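Local structure of copper-containing nitrite reductase (Hyphomicrobium denitrificans 1NES1, 6TFO) at residues C[230-233]-C[237-240]; C[202-207]-C[254-259]; C[322-327]-C[360-365]; C[184-189]-C[300-305]. The protein probably reduces nitrite to nitric oxide at its copper centres, using electrons that a reduced cytochrome c supplies. All blocks are in the same frame, centred on the assembly; numbering follows the deposited sequence.

Interaction 1 of 4, residues C[230-233]-C[237-240]; sequences TGPG and AYTQ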
# COMPACT_ATOMS: atom_id res chain seq x y z
N THR C 230 -17.57 -51.12 -5.81
CA THR C 230 -18.99 -50.75 -6.04
C THR C 230 -19.72 -50.70 -4.69
O THR C 230 -19.78 -51.74 -4.03
CB THR C 230 -19.65 -51.72 -7.03
OG1 THR C 230 -18.77 -51.78 -8.17
CG2 THR C 230 -21.05 -51.31 -7.42
N GLY C 231 -20.22 -49.52 -4.30
CA GLY C 231 -20.91 -49.30 -3.01
C GLY C 231 -20.43 -48.03 -2.30
O GLY C 231 -19.47 -47.40 -2.74
N PRO C 232 -21.06 -47.65 -1.17
CA PRO C 232 -20.84 -46.34 -0.53
C PRO C 232 -19.37 -45.87 -0.49
O PRO C 232 -18.51 -46.56 0.07
CB PRO C 232 -21.38 -46.59 0.89
CG PRO C 232 -22.54 -47.54 0.68
CD PRO C 232 -22.04 -48.47 -0.42
N GLY C 233 -19.11 -44.72 -1.12
CA GLY C 233 -17.83 -44.00 -1.05
C GLY C 233 -16.68 -44.78 -1.69
O GLY C 233 -15.51 -44.41 -1.44
N ALA C 237 -16.95 -45.09 3.05
CA ALA C 237 -17.99 -45.10 4.11
C ALA C 237 -17.74 -46.20 5.15
O ALA C 237 -18.45 -46.21 6.16
CB ALA C 237 -19.36 -45.26 3.48
N TYR C 238 -16.80 -47.12 4.93
CA TYR C 238 -16.49 -48.26 5.84
C TYR C 238 -15.08 -48.11 6.41
O TYR C 238 -14.75 -48.91 7.31
CB TYR C 238 -16.65 -49.61 5.12
CG TYR C 238 -17.99 -49.84 4.44
CD1 TYR C 238 -18.26 -49.29 3.20
CD2 TYR C 238 -18.98 -50.60 5.04
CE1 TYR C 238 -19.48 -49.47 2.58
CE2 TYR C 238 -20.21 -50.80 4.43
CZ TYR C 238 -20.46 -50.24 3.18
OH TYR C 238 -21.65 -50.40 2.55
N THR C 239 -14.25 -47.18 5.91
CA THR C 239 -12.78 -47.13 6.21
C THR C 239 -12.36 -45.81 6.86
O THR C 239 -11.13 -45.56 6.93
CB THR C 239 -11.94 -47.42 4.95
OG1 THR C 239 -12.31 -46.56 3.88
CG2 THR C 239 -12.07 -48.87 4.52
N GLN C 240 -13.30 -45.00 7.36
CA GLN C 240 -12.97 -43.78 8.15
C GLN C 240 -12.33 -44.28 9.45
O GLN C 240 -13.08 -44.76 10.31
CB GLN C 240 -14.20 -42.90 8.40
CG GLN C 240 -14.81 -42.32 7.13
CD GLN C 240 -13.95 -41.31 6.41
OE1 GLN C 240 -13.41 -40.39 7.01
NE2 GLN C 240 -13.85 -41.47 5.09
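Pro232 and Tyr238 carry the apolar part of the contact, with Ala237 closing it on one flank. The pyrrolidine ring leans obliquely on the outer end of the tyrosine: Pro232 CB comes within 3.8 Å of Tyr238 CE1, and Pro232 CG lies 3.5 Å from Tyr238 OH. That same proline CB also meets the methyl of Ala237, CB to CB 3.5 Å, touching both neighbours at once. Tyr238 CG stands anti to the carbonyl carbon and beside the backbone N (chi1 -54°), which carries the phenol out to Pro232.

Both segments belong to the long loop between strands 225-226 and 246-252, in the cupredoxin domain that supplies the type 1 copper ligands His222, Cys263, His271 and Met276. Gly233 lies about 5 Å from the side chain of Asp225, a residue of the second copper site, to which His227 and His262 contribute ligands.

Tyr238 OH is hydrogen-bonded to Lys438 O of the second subunit; within the chain, Thr239 OG1 bonds Ala235 O in the loop and Val224 N just before strand 225-226. With a leucine in place of Tyr238, the Lys438 carbonyl of the second subunit would probably be left without its hydroxyl partner and Pro232 without the ring carbon and hydroxyl it leans on.

Gly231, at phi 134°, has a conformation that a CB would jam, and its main chain is hydrogen-bonded to the second subunit.

Interaction 2 of 4, residues C[202-207]-C[254-259]; sequences VRVGDT and LVPGIF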
# COMPACT_ATOMS: atom_id res chain seq x y z
N VAL C 202 -5.20 -57.31 -8.51
CA VAL C 202 -6.13 -58.45 -8.31
C VAL C 202 -6.68 -58.88 -9.69
O VAL C 202 -6.34 -58.24 -10.73
CB VAL C 202 -7.24 -58.07 -7.32
CG1 VAL C 202 -6.66 -57.71 -5.96
CG2 VAL C 202 -8.15 -56.96 -7.86
N ARG C 203 -7.46 -59.96 -9.69
CA ARG C 203 -8.13 -60.51 -10.89
C ARG C 203 -9.61 -60.17 -10.74
O ARG C 203 -10.10 -60.21 -9.60
CB ARG C 203 -7.82 -62.01 -10.92
CG ARG C 203 -8.55 -62.78 -12.01
CD ARG C 203 -8.80 -64.21 -11.55
NE ARG C 203 -9.13 -65.07 -12.68
CZ ARG C 203 -10.33 -65.15 -13.25
NH1 ARG C 203 -11.37 -64.48 -12.78
NH2 ARG C 203 -10.51 -65.95 -14.29
N VAL C 204 -10.31 -59.81 -11.83
CA VAL C 204 -11.79 -59.60 -11.77
C VAL C 204 -12.40 -60.85 -11.13
O VAL C 204 -11.85 -61.97 -11.33
CB VAL C 204 -12.42 -59.27 -13.14
CG1 VAL C 204 -12.26 -60.40 -14.16
CG2 VAL C 204 -13.88 -58.85 -12.98
N GLY C 205 -13.48 -60.67 -10.36
CA GLY C 205 -14.14 -61.75 -9.61
C GLY C 205 -13.55 -61.94 -8.22
O GLY C 205 -14.29 -62.45 -7.36
N ASP C 206 -12.30 -61.53 -7.98
CA ASP C 206 -11.66 -61.62 -6.64
C ASP C 206 -12.53 -60.92 -5.59
O ASP C 206 -13.24 -59.95 -5.93
CB ASP C 206 -10.25 -61.03 -6.63
CG ASP C 206 -9.20 -61.94 -7.22
OD1 ASP C 206 -9.53 -63.10 -7.45
OD2 ASP C 206 -8.06 -61.48 -7.45
N THR C 207 -12.50 -61.44 -4.36
CA THR C 207 -13.06 -60.80 -3.14
C THR C 207 -11.89 -60.17 -2.37
O THR C 207 -10.96 -60.92 -1.99
CB THR C 207 -13.91 -61.80 -2.36
OG1 THR C 207 -15.14 -61.94 -3.08
CG2 THR C 207 -14.23 -61.38 -0.94
N LEU C 254 -15.61 -56.30 -9.32
CA LEU C 254 -16.63 -56.66 -10.34
C LEU C 254 -16.17 -56.27 -11.74
O LEU C 254 -16.72 -56.83 -12.69
CB LEU C 254 -17.95 -55.94 -10.03
CG LEU C 254 -18.63 -56.33 -8.72
CD1 LEU C 254 -19.91 -55.53 -8.51
CD2 LEU C 254 -18.92 -57.83 -8.67
N VAL C 255 -15.27 -55.31 -11.88
CA VAL C 255 -14.99 -54.71 -13.22
C VAL C 255 -13.50 -54.63 -13.45
O VAL C 255 -12.78 -54.12 -12.60
CB VAL C 255 -15.64 -53.33 -13.37
CG1 VAL C 255 -15.41 -52.79 -14.77
CG2 VAL C 255 -17.12 -53.37 -13.00
N PRO C 256 -12.98 -55.14 -14.58
CA PRO C 256 -11.57 -54.97 -14.92
C PRO C 256 -11.34 -53.52 -15.34
O PRO C 256 -12.24 -52.89 -15.91
CB PRO C 256 -11.32 -55.91 -16.11
CG PRO C 256 -12.60 -56.70 -16.27
CD PRO C 256 -13.70 -55.90 -15.61
N GLY C 257 -10.13 -53.05 -15.08
CA GLY C 257 -9.74 -51.63 -15.21
C GLY C 257 -8.50 -51.30 -14.41
O GLY C 257 -8.08 -52.12 -13.57
N ILE C 258 -7.92 -50.14 -14.70
CA ILE C 258 -6.79 -49.54 -13.95
C ILE C 258 -7.38 -48.34 -13.18
O ILE C 258 -7.80 -47.35 -13.79
CB ILE C 258 -5.60 -49.23 -14.89
CG1 ILE C 258 -4.42 -48.63 -14.12
CG2 ILE C 258 -6.01 -48.37 -16.09
CD1 ILE C 258 -3.86 -49.55 -13.07
N PHE C 259 -7.53 -48.51 -11.87
CA PHE C 259 -8.35 -47.62 -11.02
C PHE C 259 -7.44 -46.81 -10.09
O PHE C 259 -6.54 -47.40 -9.47
CB PHE C 259 -9.36 -48.46 -10.23
CG PHE C 259 -10.36 -49.17 -11.11
CD1 PHE C 259 -11.38 -48.46 -11.72
CD2 PHE C 259 -10.25 -50.53 -11.34
CE1 PHE C 259 -12.30 -49.11 -12.53
CE2 PHE C 259 -11.17 -51.17 -12.16
CZ PHE C 259 -12.19 -50.46 -12.76
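The type II beta turn from Arg203 to Asp206, which links strand 200-203 to strand 207-214, presents Val204 at its corner to Leu254 and Pro256 in the connection that leads into strand 257-262. Val204 does the touching almost alone. Its CG2 lies anti to the backbone N, with CG1 between that N and the carbonyl carbon (chi1 63°), and this rotation sends CG2 across to the other segment. There Val204 CG2 rests 3.5 Å from Leu254 O and 4.0 Å from Pro256 CD, while Val204 CB passes Pro256 CG at 4.1 Å. The leucine side chain starts off away from the turn and packs on Asp409 of the second subunit.

Bonds inside the turn fix the backbone that carries the valine. Asp206 N reaches back to Arg203 O at 3.0 Å, and Gly205 takes the positive phi (89°) that suits glycine. Arg203 N gives a nearly straight bond to Asp206 OD2 (2.8 Å, 169°), arriving from above the carboxylate plane. The extended Arg203 chain runs alongside the turn, and its NH1 gives a more bent bond to Val204 O at 2.9 Å. Asp206 has further partners in Arg162, as a salt bridge, and the backbone N of Lys165.

Main-chain bonds from Gly205 and Asp206 to Ala253 bring the two connections side by side. Each passes from one sheet to the other, 203 to 207 and 252 to 257, and such neighbouring crossovers close one end of the beta sandwich of a cupredoxin domain.

Interaction 3 of 4, residues C[322-327]-C[360-365]; sequences ISEKPE and GPNFTS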
# COMPACT_ATOMS: atom_id res chain seq x y z
N ILE C 322 -7.63 -24.48 -2.89
CA ILE C 322 -9.05 -24.31 -3.33
C ILE C 322 -9.13 -23.47 -4.61
O ILE C 322 -10.19 -23.52 -5.27
CB ILE C 322 -9.96 -23.76 -2.22
CG1 ILE C 322 -9.62 -22.32 -1.81
CG2 ILE C 322 -9.96 -24.72 -1.04
CD1 ILE C 322 -10.66 -21.69 -0.91
N SER C 323 -8.08 -22.73 -4.97
CA SER C 323 -8.02 -21.89 -6.20
C SER C 323 -7.25 -22.60 -7.30
O SER C 323 -7.15 -22.02 -8.40
CB SER C 323 -7.38 -20.54 -5.93
OG SER C 323 -7.94 -19.92 -4.79
N GLU C 324 -6.68 -23.77 -7.02
CA GLU C 324 -5.98 -24.60 -8.04
C GLU C 324 -4.76 -23.83 -8.57
O GLU C 324 -4.64 -23.68 -9.80
CB GLU C 324 -6.93 -24.99 -9.18
CG GLU C 324 -8.23 -25.62 -8.70
CD GLU C 324 -9.14 -26.15 -9.78
OE1 GLU C 324 -8.70 -26.29 -10.92
OE2 GLU C 324 -10.30 -26.42 -9.47
N LYS C 325 -3.91 -23.34 -7.66
CA LYS C 325 -2.67 -22.61 -8.01
C LYS C 325 -1.50 -23.31 -7.31
O LYS C 325 -0.95 -22.79 -6.36
CB LYS C 325 -2.72 -21.14 -7.57
CG LYS C 325 -3.99 -20.35 -7.88
CD LYS C 325 -3.83 -19.10 -8.77
CE LYS C 325 -4.18 -19.37 -10.22
NZ LYS C 325 -5.52 -20.00 -10.38
N PRO C 326 -1.11 -24.51 -7.75
CA PRO C 326 -0.05 -25.25 -7.07
C PRO C 326 1.33 -24.70 -7.40
O PRO C 326 1.48 -23.94 -8.36
CB PRO C 326 -0.20 -26.65 -7.66
CG PRO C 326 -0.66 -26.38 -9.07
CD PRO C 326 -1.63 -25.23 -8.93
N GLU C 327 2.32 -25.10 -6.61
CA GLU C 327 3.74 -24.69 -6.78
C GLU C 327 4.52 -25.88 -7.32
O GLU C 327 5.47 -25.65 -8.08
CB GLU C 327 4.33 -24.21 -5.46
CG GLU C 327 3.77 -22.87 -4.97
CD GLU C 327 3.99 -21.73 -5.93
OE1 GLU C 327 4.99 -21.77 -6.73
OE2 GLU C 327 3.15 -20.82 -5.89
N GLY C 360 -3.80 -36.06 -8.62
CA GLY C 360 -4.23 -34.65 -8.76
C GLY C 360 -3.81 -33.83 -7.55
O GLY C 360 -2.62 -33.76 -7.26
N PRO C 361 -4.75 -33.21 -6.79
CA PRO C 361 -6.19 -33.40 -6.97
C PRO C 361 -6.92 -32.68 -8.11
O PRO C 361 -8.10 -32.93 -8.25
CB PRO C 361 -6.76 -32.79 -5.68
CG PRO C 361 -5.82 -31.68 -5.37
CD PRO C 361 -4.47 -32.29 -5.68
N ASN C 362 -6.27 -31.80 -8.88
CA ASN C 362 -7.03 -30.82 -9.69
C ASN C 362 -6.71 -30.86 -11.19
O ASN C 362 -7.65 -30.60 -11.94
CB ASN C 362 -6.85 -29.42 -9.12
CG ASN C 362 -7.59 -29.29 -7.81
OD1 ASN C 362 -8.74 -29.69 -7.72
ND2 ASN C 362 -6.95 -28.73 -6.80
N PHE C 363 -5.46 -31.16 -11.60
CA PHE C 363 -4.98 -30.93 -12.98
C PHE C 363 -4.96 -32.22 -13.83
O PHE C 363 -4.45 -33.28 -13.36
CB PHE C 363 -3.59 -30.29 -12.92
CG PHE C 363 -3.63 -28.83 -12.58
CD1 PHE C 363 -3.81 -28.42 -11.27
CD2 PHE C 363 -3.55 -27.87 -13.57
CE1 PHE C 363 -3.89 -27.08 -10.96
CE2 PHE C 363 -3.63 -26.52 -13.25
CZ PHE C 363 -3.79 -26.13 -11.95
N THR C 364 -5.42 -32.10 -15.08
CA THR C 364 -5.39 -33.13 -16.15
C THR C 364 -3.99 -33.14 -16.78
O THR C 364 -3.51 -32.09 -17.21
CB THR C 364 -6.49 -32.84 -17.18
OG1 THR C 364 -7.75 -32.98 -16.52
CG2 THR C 364 -6.48 -33.78 -18.36
N SER C 365 -3.35 -34.31 -16.83
CA SER C 365 -2.00 -34.47 -17.42
C SER C 365 -2.12 -34.74 -18.92
O SER C 365 -2.99 -35.52 -19.32
CB SER C 365 -1.25 -35.56 -16.74
OG SER C 365 0.06 -35.66 -17.28
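Phe363 and Pro326 make the close-packed half of this contact. Their side chains come from opposite directions, and Pro326 CD settles 3.6 Å from Phe363 CE1, obliquely to the ring. The edge of that ring also faces a backbone oxygen, Glu324 O lying in the ring plane 3.4 Å from Phe363 CZ. Phe329 adds an edge-to-face partner for the phenyl.

Beside this, Glu324 and Asn362 stack flat group on flat group, carboxylate and amide planes only 5° apart, with Glu324 CD 4.0 Å from Asn362 CG. Their polar ends turn to other partners: Glu324 OE2 forms a salt bridge with Arg423 of the second subunit, and Asn362 ND2 is bonded to Ser422 OG of that subunit and to Tyr303 OH of its own chain.

The loose side is the exposed Lys325, whose side chain sets out away from the other segment; its NZ makes a weak 3.3 Å bond to Ser323 O.

Glu324 leaves the helix with positive phi (63°), and both its carbonyl and its side chain meet the other segment. The arrangement is a Schellman motif ending helix 318-323, set against the loop between strands 351-360 and 365-370 at the boundary with the second subunit.

Interaction 4 of 4, residues C[184-189]-C[300-305]; sequences TTYTYW and GEIYTV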
# COMPACT_ATOMS: atom_id res chain seq x y z
N THR C 184 14.50 -29.03 0.54
CA THR C 184 13.14 -28.60 0.93
C THR C 184 12.31 -29.82 1.33
O THR C 184 12.43 -30.88 0.68
CB THR C 184 12.51 -27.63 -0.09
OG1 THR C 184 11.15 -27.94 -0.34
CG2 THR C 184 13.27 -27.57 -1.39
N THR C 185 11.57 -29.67 2.42
CA THR C 185 10.76 -30.75 3.04
C THR C 185 9.29 -30.32 3.04
O THR C 185 9.01 -29.17 2.65
CB THR C 185 11.32 -31.11 4.42
OG1 THR C 185 11.09 -30.01 5.30
CG2 THR C 185 12.80 -31.43 4.38
N TYR C 186 8.40 -31.23 3.40
CA TYR C 186 6.93 -31.08 3.38
C TYR C 186 6.37 -32.23 4.21
O TYR C 186 7.03 -33.25 4.33
CB TYR C 186 6.40 -31.06 1.94
CG TYR C 186 4.93 -30.78 1.79
CD1 TYR C 186 4.43 -29.49 1.82
CD2 TYR C 186 4.02 -31.80 1.60
CE1 TYR C 186 3.07 -29.22 1.70
CE2 TYR C 186 2.65 -31.56 1.47
CZ TYR C 186 2.17 -30.26 1.51
OH TYR C 186 0.82 -30.02 1.37
N THR C 187 5.21 -32.04 4.81
CA THR C 187 4.53 -33.08 5.62
C THR C 187 3.57 -33.80 4.67
O THR C 187 2.54 -33.21 4.29
CB THR C 187 3.86 -32.51 6.87
OG1 THR C 187 4.91 -32.04 7.72
CG2 THR C 187 3.02 -33.53 7.61
N TYR C 188 3.97 -35.00 4.25
CA TYR C 188 3.17 -35.90 3.40
C TYR C 188 2.23 -36.70 4.29
O TYR C 188 2.58 -37.03 5.47
CB TYR C 188 4.09 -36.82 2.60
CG TYR C 188 4.90 -36.13 1.53
CD1 TYR C 188 6.12 -35.56 1.82
CD2 TYR C 188 4.44 -36.06 0.22
CE1 TYR C 188 6.89 -34.96 0.83
CE2 TYR C 188 5.19 -35.46 -0.78
CZ TYR C 188 6.41 -34.91 -0.47
OH TYR C 188 7.14 -34.28 -1.44
N TRP C 189 1.03 -36.96 3.75
CA TRP C 189 0.10 -38.03 4.18
C TRP C 189 0.11 -39.12 3.11
O TRP C 189 -0.04 -38.79 1.92
CB TRP C 189 -1.31 -37.47 4.42
CG TRP C 189 -1.37 -36.33 5.38
CD1 TRP C 189 -0.40 -35.95 6.26
CD2 TRP C 189 -2.48 -35.44 5.59
NE1 TRP C 189 -0.83 -34.86 6.98
CE2 TRP C 189 -2.10 -34.53 6.58
CE3 TRP C 189 -3.75 -35.32 5.03
CZ2 TRP C 189 -2.94 -33.51 7.03
CZ3 TRP C 189 -4.59 -34.33 5.48
CH2 TRP C 189 -4.19 -33.43 6.47
N GLY C 300 0.82 -35.72 -9.39
CA GLY C 300 0.02 -34.90 -8.48
C GLY C 300 0.63 -33.53 -8.28
O GLY C 300 1.75 -33.28 -8.80
N GLU C 301 -0.09 -32.70 -7.54
CA GLU C 301 0.29 -31.29 -7.27
C GLU C 301 0.45 -31.09 -5.76
O GLU C 301 -0.25 -31.74 -4.96
CB GLU C 301 -0.75 -30.32 -7.85
CG GLU C 301 -1.32 -30.68 -9.22
CD GLU C 301 -2.77 -31.16 -9.22
OE1 GLU C 301 -3.55 -30.72 -8.35
OE2 GLU C 301 -3.12 -31.95 -10.12
N ILE C 302 1.33 -30.18 -5.37
CA ILE C 302 1.50 -29.71 -3.97
C ILE C 302 1.39 -28.18 -3.99
O ILE C 302 1.95 -27.53 -4.91
CB ILE C 302 2.80 -30.29 -3.36
CG1 ILE C 302 2.65 -31.79 -3.09
CG2 ILE C 302 3.21 -29.53 -2.10
CD1 ILE C 302 3.88 -32.45 -2.53
N TYR C 303 0.65 -27.65 -3.02
CA TYR C 303 0.22 -26.23 -2.92
C TYR C 303 0.92 -25.62 -1.69
O TYR C 303 0.41 -25.74 -0.57
CB TYR C 303 -1.30 -26.15 -2.81
CG TYR C 303 -2.05 -26.70 -3.99
CD1 TYR C 303 -2.21 -28.07 -4.16
CD2 TYR C 303 -2.57 -25.86 -4.96
CE1 TYR C 303 -2.90 -28.59 -5.25
CE2 TYR C 303 -3.26 -26.37 -6.05
CZ TYR C 303 -3.42 -27.73 -6.21
OH TYR C 303 -4.09 -28.24 -7.29
N THR C 304 2.08 -25.01 -1.90
CA THR C 304 2.92 -24.47 -0.81
C THR C 304 2.77 -22.95 -0.71
O THR C 304 2.58 -22.30 -1.77
CB THR C 304 4.39 -24.85 -0.99
OG1 THR C 304 4.83 -24.39 -2.27
CG2 THR C 304 4.61 -26.35 -0.87
N VAL C 305 2.89 -22.44 0.52
CA VAL C 305 2.94 -20.99 0.85
C VAL C 305 4.02 -20.33 -0.01
O VAL C 305 3.70 -19.34 -0.67
CB VAL C 305 3.19 -20.77 2.36
CG1 VAL C 305 3.48 -19.31 2.68
CG2 VAL C 305 2.04 -21.28 3.22
O HOH W 1 -0.67 -28.86 -1.14
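Tyr186 and Thr304 mark the nearest approach of the two backbones, CA to CA 8.8 Å, too far apart for sheet pairing; strands 184-191 and 293-302 belong to different sheets and meet through their side chains.

Ile302 packs against two tyrosines that also touch each other, one branch to each. Its CG2 sits over one face of the Tyr186 ring, 3.9 Å from the centroid and 15° off the normal, a CH-pi contact. The other arm of the isoleucine goes to the second ring, Ile302 CD1 lying 3.7 Å from Tyr188 CE2. Between the rings, Tyr186 CD2 stands 4.2 Å above the centre of the Tyr188 ring. Thr304 CG2 completes the packing at 4.1 Å from Tyr186 CD1. With CG anti to the backbone N (chi1 -174°), Tyr186 reaches across far enough for its OH to bond a water at 3.1 Å, and that water accepts a bond from Tyr303 N at 2.6 Å. Replacing Tyr186 by an alanine would probably open a gap over Ile302 CG2 and cost the water its phenol partner.

The polar ends are met nearby: Tyr303 OH donates to Glu301 OE1 at 2.8 Å, and Tyr188 OH is bonded to Gly333 O. This is a buried seam between the two successive cupredoxin domains that make up the catalytic core of a copper nitrite reductase.

In the fold
Interaction 4 is the buried one, aromatic rings and aliphatic carbons with a water joining Tyr186 and Tyr303, whereas interactions 1 and 2 are surface contacts built on proline and valine. Interaction 3 lies between these extremes, its apolar patch next to charged and amide groups that engage the second subunit. Interactions 3 and 4 hold the same strand end: Gly360 O lies 2.8 Å from Glu301 N, and the Glu301 carboxylate serves the backbone of 360-365. Interactions 1 and 2 share one cupredoxin domain and touch through Thr230 and Leu254, with interaction 1 nested inside the chain loop that interaction 2 closes. Segments of all four touch the second subunit, in interaction 4 outside the contact itself.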